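Local coordinates for protein nicotinate phosphoribosyltransferase (Vibrio cholerae, PDB 4HL7) that probably catalyses the ATP-driven synthesis of nicotinate ribonucleotide from nicotinate and phosphoribosyl diphosphate, a step of NAD biosynthesis, at residues 25-30 and 91-96. Sequence-based numbering, arbitrary orientation.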
loop_
_atom_site.group_PDB
_atom_site.type_symbol
_atom_site.label_atom_id
_atom_site.label_comp_id
_atom_site.label_asym_id
_atom_site.label_seq_id
_atom_site.Cartn_x
_atom_site.Cartn_y
_atom_site.Cartn_z
ATOM N N ASN A 25 -4.558 4.603 -10.399
ATOM C CA ASN A 25 -5.875 4.122 -10.679
ATOM C C ASN A 25 -6.943 4.840 -9.835
ATOM O O ASN A 25 -7.959 5.315 -10.384
ATOM C CB ASN A 25 -5.916 2.604 -10.502
ATOM C CG ASN A 25 -4.959 1.897 -11.421
ATOM O OD1 ASN A 25 -4.399 2.494 -12.390
ATOM N ND2 ASN A 25 -4.707 0.597 -11.114
HETATM N N MSE A 26 -6.704 4.973 -8.521
HETATM C CA MSE A 26 -7.615 5.661 -7.652
HETATM C C MSE A 26 -7.652 7.128 -8.040
HETATM O O MSE A 26 -8.704 7.753 -7.966
HETATM C CB MSE A 26 -7.147 5.466 -6.204
HETATM C CG MSE A 26 -8.194 5.836 -5.225
HETATM SE SE MSE A 26 -7.460 5.105 -3.518
HETATM C CE MSE A 26 -6.809 3.615 -3.643
HETATM N N MSE A 27 -6.548 7.677 -8.537
HETATM C CA MSE A 27 -6.622 9.080 -9.011
HETATM C C MSE A 27 -7.640 9.249 -10.122
HETATM O O MSE A 27 -8.337 10.281 -10.214
HETATM C CB MSE A 27 -5.221 9.492 -9.502
HETATM C CG MSE A 27 -5.218 11.002 -9.847
HETATM SE SE MSE A 27 -3.382 11.379 -10.488
HETATM C CE MSE A 27 -3.455 13.260 -11.028
ATOM N N GLN A 28 -7.733 8.271 -11.017
ATOM C CA GLN A 28 -8.813 8.318 -12.018
ATOM C C GLN A 28 -10.181 8.338 -11.406
ATOM O O GLN A 28 -11.079 9.111 -11.874
ATOM C CB GLN A 28 -8.736 7.219 -13.100
ATOM C CG GLN A 28 -10.085 7.158 -13.862
ATOM C CD GLN A 28 -10.002 6.397 -15.123
ATOM O OE1 GLN A 28 -9.207 6.736 -16.013
ATOM N NE2 GLN A 28 -10.781 5.328 -15.219
ATOM N N ALA A 29 -10.419 7.509 -10.381
ATOM C CA ALA A 29 -11.772 7.445 -9.815
ATOM C C ALA A 29 -12.108 8.743 -9.094
ATOM O O ALA A 29 -13.224 9.272 -9.153
ATOM C CB ALA A 29 -11.912 6.257 -8.840
ATOM N N ILE A 30 -11.099 9.313 -8.470
ATOM C CA ILE A 30 -11.262 10.606 -7.713
ATOM C C ILE A 30 -11.458 11.734 -8.755
ATOM O O ILE A 30 -12.317 12.644 -8.570
ATOM C CB ILE A 30 -10.011 10.891 -6.842
ATOM C CG1 ILE A 30 -9.962 9.853 -5.707
ATOM C CG2 ILE A 30 -10.052 12.323 -6.214
ATOM C CD1 ILE A 30 -8.553 9.713 -5.123
ATOM N N GLN A 91 -5.243 12.131 -20.857
ATOM C CA GLN A 91 -4.914 13.443 -21.480
ATOM C C GLN A 91 -4.670 14.552 -20.429
ATOM O O GLN A 91 -3.750 15.373 -20.603
ATOM C CB GLN A 91 -5.974 13.848 -22.551
ATOM C CG GLN A 91 -5.827 12.968 -23.792
ATOM N N SER A 92 -5.444 14.535 -19.352
ATOM C CA SER A 92 -5.264 15.498 -18.256
ATOM C C SER A 92 -3.898 15.326 -17.546
ATOM O O SER A 92 -3.316 16.314 -17.092
ATOM C CB SER A 92 -6.473 15.526 -17.294
ATOM O OG SER A 92 -6.372 14.546 -16.266
ATOM N N LEU A 93 -3.347 14.103 -17.526
ATOM C CA LEU A 93 -1.955 13.868 -16.938
ATOM C C LEU A 93 -0.836 14.591 -17.669
ATOM O O LEU A 93 0.214 14.915 -17.080
ATOM C CB LEU A 93 -1.649 12.405 -16.893
ATOM C CG LEU A 93 -2.523 11.676 -15.922
ATOM C CD1 LEU A 93 -1.828 10.311 -15.713
ATOM C CD2 LEU A 93 -2.536 12.409 -14.552
ATOM N N ARG A 94 -1.084 14.890 -18.943
ATOM C CA ARG A 94 -0.109 15.572 -19.812
ATOM C C ARG A 94 0.313 16.941 -19.286
ATOM O O ARG A 94 1.419 17.394 -19.576
ATOM C CB ARG A 94 -0.641 15.701 -21.259
ATOM C CG ARG A 94 -0.151 14.590 -22.193
ATOM C CD ARG A 94 -0.527 14.836 -23.658
ATOM N NE ARG A 94 -1.912 14.439 -23.915
ATOM C CZ ARG A 94 -2.271 13.263 -24.424
ATOM N NH1 ARG A 94 -1.328 12.367 -24.743
ATOM N NH2 ARG A 94 -3.568 12.983 -24.625
ATOM N N TYR A 95 -0.561 17.592 -18.526
ATOM C CA TYR A 95 -0.241 18.846 -17.909
ATOM C C TYR A 95 -0.039 18.719 -16.379
ATOM O O TYR A 95 0.311 19.692 -15.730
ATOM C CB TYR A 95 -1.235 20.026 -18.322
ATOM C CG TYR A 95 -2.735 19.824 -18.067
ATOM C CD1 TYR A 95 -3.291 20.013 -16.799
ATOM C CD2 TYR A 95 -3.593 19.488 -19.106
ATOM C CE1 TYR A 95 -4.644 19.787 -16.563
ATOM C CE2 TYR A 95 -4.930 19.303 -18.896
ATOM C CZ TYR A 95 -5.458 19.458 -17.633
ATOM O OH TYR A 95 -6.755 19.232 -17.419
ATOM N N PHE A 96 -0.245 17.537 -15.793
ATOM C CA PHE A 96 -0.257 17.469 -14.308
ATOM C C PHE A 96 1.156 17.631 -13.704
ATOM O O PHE A 96 2.109 16.990 -14.160
ATOM C CB PHE A 96 -0.829 16.141 -13.785
ATOM C CG PHE A 96 -0.752 16.019 -12.303
ATOM C CD1 PHE A 96 -1.680 16.686 -11.491
ATOM C CD2 PHE A 96 0.265 15.295 -11.694
ATOM C CE1 PHE A 96 -1.582 16.616 -10.116
ATOM C CE2 PHE A 96 0.347 15.235 -10.308
ATOM C CZ PHE A 96 -0.575 15.893 -9.530
#
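Met27, a selenomethionine in this crystal, makes a Met-aromatic contact with Phe96 and an apolar contact with Leu93, joining helix 21-33 to helix 87-93 and the chain that follows it. Both segments belong to the N-terminal domain of the nicotinate phosphoribosyltransferase family. The contact is narrow: 113 Å² is buried in total, no hydrogen bond crosses it, and Met27 is the one residue of 25-30 that touches 91-96. Its reach comes from a fully extended chain: CG lies anti to the backbone N (chi1 -173°) and the extension continues through SE to CE, which carries the terminal methyl straight out from the helix. Met27 CE lies 3.9 Å from the centroid of the Phe96 ring and 11° off its normal, the geometry of a CH-pi contact over the face. Met27 SE stands behind CE, 5.3 Å from the centroid of the Phe96 ring, so the methyl rather than the selenium meets the ring closely. Phe96 N bonds to Leu93 O (3.0 Å), closing a turn between the two residues that meet the methyl, consistent with their lying side by side. Around this point, Arg126 of helix 125-128 touches both Met27 and Phe96, while Leu93 also packs on Ile75 of helix 72-81. Met27 and Leu93 reach out from their two backbones to meet at their ends, Leu93 CD2 touching Met27 CE at 3.7 Å.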